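Local atomic coordinates of ricin B-related lectin (Polyporus squamosus, PDB entry 5MUA), a protein that binds galactose through a lectin domain and carries a calcium-dependent, papain-like protease domain that is held here by the inhibitor E-64. Residues T159-C163 and P164-Q168. Residues are numbered along the deposited sequence; the frame is centred on the assembly and turned at random. Where two conformers were deposited one is given.
Sequences TLLAC and PALRQ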
ATOM      1  N   THR B 159      -0.973  18.008  14.578  1.00 15.52           N
ATOM      2  CA  THR B 159      -0.573  17.023  15.532  1.00 15.42           C
ATOM      3  C   THR B 159       0.819  16.444  15.199  1.00 16.51           C
ATOM      4  O   THR B 159       1.728  16.377  16.054  1.00 16.91           O
ATOM      5  CB  THR B 159      -1.659  15.954  15.620  1.00 16.74           C
ATOM      6  OG1 THR B 159      -2.747  16.568  16.336  1.00 15.75           O
ATOM      7  CG2 THR B 159      -1.214  14.750  16.398  1.00 17.15           C
ATOM      8  N   LEU B 160       0.963  16.103  13.948  1.00 16.60           N
ATOM      9  CA  LEU B 160       2.188  15.476  13.451  1.00 17.94           C
ATOM     10  C   LEU B 160       3.371  16.426  13.586  1.00 18.44           C
ATOM     11  O   LEU B 160       4.410  16.054  14.150  1.00 19.22           O
ATOM     12  CB  LEU B 160       1.979  15.086  11.999  1.00 18.80           C
ATOM     13  CG  LEU B 160       3.141  14.480  11.283  1.00 17.49           C
ATOM     14  CD1 LEU B 160       3.590  13.173  11.929  1.00 18.14           C
ATOM     15  CD2 LEU B 160       2.708  14.284   9.851  1.00 19.88           C
ATOM     16  N   LEU B 161       3.193  17.659  13.191  1.00 19.15           N
ATOM     17  CA  LEU B 161       4.246  18.662  13.391  1.00 24.15           C
ATOM     18  C   LEU B 161       4.604  18.974  14.816  1.00 25.07           C
ATOM     19  O   LEU B 161       5.683  19.456  15.040  1.00 26.89           O
ATOM     20  CB  LEU B 161       3.989  19.957  12.593  1.00 28.09           C
ATOM     21  CG  LEU B 161       4.001  19.738  11.078  1.00 34.97           C
ATOM     22  CD1 LEU B 161       3.661  21.054  10.381  1.00 41.96           C
ATOM     23  CD2 LEU B 161       5.313  19.151  10.555  1.00 36.82           C
ATOM     24  N   ALA B 162       3.722  18.735  15.788  1.00 21.11           N
ATOM     25  CA  ALA B 162       4.021  19.021  17.175  1.00 20.05           C
ATOM     26  C   ALA B 162       4.599  17.819  17.952  1.00 19.95           C
ATOM     27  O   ALA B 162       5.000  17.921  19.101  1.00 21.56           O
ATOM     28  CB  ALA B 162       2.774  19.547  17.875  1.00 21.26           C
ATOM     29  N   CYS B 163       4.672  16.659  17.325  1.00 19.74           N
ATOM     30  CA  CYS B 163       5.193  15.488  18.027  1.00 18.25           C
ATOM     31  C   CYS B 163       6.735  15.476  18.115  1.00 17.21           C
ATOM     32  O   CYS B 163       7.410  16.139  17.349  1.00 18.59           O
ATOM     33  CB  CYS B 163       4.624  14.220  17.399  1.00 19.86           C
ATOM     34  SG  CYS B 163       5.591  13.260  16.205  0.70 21.88           S
ATOM     35  N   PRO B 164       7.287  14.726  19.070  1.00 16.20           N
ATOM     36  CA  PRO B 164       8.694  14.796  19.346  1.00 15.89           C
ATOM     37  C   PRO B 164       9.502  13.833  18.444  1.00 18.24           C
ATOM     38  O   PRO B 164      10.674  13.713  18.649  1.00 18.92           O
ATOM     39  CB  PRO B 164       8.811  14.300  20.819  1.00 16.66           C
ATOM     40  CG  PRO B 164       7.661  13.420  20.988  1.00 17.63           C
ATOM     41  CD  PRO B 164       6.560  13.981  20.115  1.00 17.33           C
ATOM     42  N   ALA B 165       8.891  13.214  17.438  1.00 18.24           N
ATOM     43  CA  ALA B 165       9.560  12.065  16.763  1.00 18.63           C
ATOM     44  C   ALA B 165      10.040  12.451  15.357  1.00 19.57           C
ATOM     45  O   ALA B 165      10.122  11.556  14.511  1.00 16.56           O
ATOM     46  CB  ALA B 165       8.559  10.898  16.710  1.00 19.44           C
ATOM     47  N   LEU B 166      10.293  13.737  15.085  1.00 16.28           N
ATOM     48  CA  LEU B 166      10.659  14.190  13.749  1.00 15.95           C
ATOM     49  C   LEU B 166      12.087  14.728  13.702  1.00 16.42           C
ATOM     50  O   LEU B 166      12.570  15.347  14.659  1.00 16.91           O
ATOM     51  CB  LEU B 166       9.784  15.335  13.321  1.00 17.07           C
ATOM     52  CG  LEU B 166       8.320  15.079  13.499  1.00 16.02           C
ATOM     53  CD1 LEU B 166       7.594  16.356  13.098  1.00 17.66           C
ATOM     54  CD2 LEU B 166       7.817  13.877  12.754  1.00 16.20           C
ATOM     55  N   ARG B 167      12.740  14.500  12.573  1.00 16.18           N
ATOM     56  CA  ARG B 167      13.959  15.182  12.206  1.00 16.63           C
ATOM     57  C   ARG B 167      13.620  16.587  11.724  1.00 17.78           C
ATOM     58  O   ARG B 167      12.484  16.865  11.333  1.00 18.38           O
ATOM     59  CB  ARG B 167      14.657  14.413  11.034  1.00 16.03           C
ATOM     60  CG  ARG B 167      15.086  12.996  11.423  1.00 15.72           C
ATOM     61  CD  ARG B 167      15.469  12.088  10.226  1.00 15.96           C
ATOM     62  NE  ARG B 167      16.278  12.834   9.270  1.00 17.02           N
ATOM     63  CZ  ARG B 167      17.599  12.810   9.190  1.00 19.72           C
ATOM     64  NH1 ARG B 167      18.321  12.025   9.977  1.00 20.22           N
ATOM     65  NH2 ARG B 167      18.205  13.586   8.306  1.00 20.07           N
ATOM     66  N   GLN B 168      14.631  17.430  11.672  1.00 17.35           N
ATOM     67  CA  GLN B 168      14.542  18.816  11.158  1.00 19.93           C
ATOM     68  C   GLN B 168      14.121  18.882   9.742  1.00 18.84           C
ATOM     69  O   GLN B 168      13.453  19.817   9.332  1.00 20.58           O
ATOM     70  CB  GLN B 168      15.885  19.609  11.305  1.00 21.91           C
ATOM     71  CG  GLN B 168      16.286  19.879  12.731  1.00 25.71           C
ATOM     72  CD  GLN B 168      17.223  21.122  12.990  1.00 30.84           C
ATOM     73  OE1 GLN B 168      18.345  21.267  12.445  1.00 27.95           O
ATOM     74  NE2 GLN B 168      16.740  22.012  13.874  1.00 34.80           N
TER
HETATM   75  O   HOH W   1      10.052  16.347  16.554  1.00 21.14           O
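Leu166 turns CG anti to its own carbonyl carbon, chi1 -50°. Its extended chi2 of 177° then carries CD1 back toward the helix. The branches of Leu166 take different partners. The methyl Leu166 CD1 sits in van der Waals contact with the carbonyl Leu160 O, 3.4 Å away in the last helical turn. Leu161 CD2 is 4.4 Å from Leu166 CD1. Leu166 CD2 faces Leu160 CD1, likewise at 4.4 Å. The two leucines of the helix therefore reach Leu166 with their ends, one at each of its methyls.

A water spans the turn between Cys163 and Leu166. Water 1 is hydrogen-bonded to Cys163 O at 2.8 Å. It accepts from Leu166 N at 3.0 Å. Pro164, next to Cys163, has no N-H to give. Cys163 has two conformers. In one of them Ala165 N points at Cys163 SG, 3.5 Å away with an angle of 156° at the hydrogen, so this long bond to sulfur is doubtful or only part-time. The packing of Ala165 CB at 3.8 Å from Cys163 SG depends on the same conformer. Cys163 N bonds back to Leu160 O, an i to i+3 bond in the last turn.

Outside the turn, Leu160 packs on Met239 and Phe170. The side chain of Leu161 is about 10 Å from a bound E64. A tight connection through Pro164 and Ala165 joins helix 153-162 to the short strand 166-167. Ala165 and Arg167 make backbone hydrogen bonds with Ala281 of strand 280-285. That strand also carries Tyr282 of the E64 pocket, consistent with a place in the papain-like protease part.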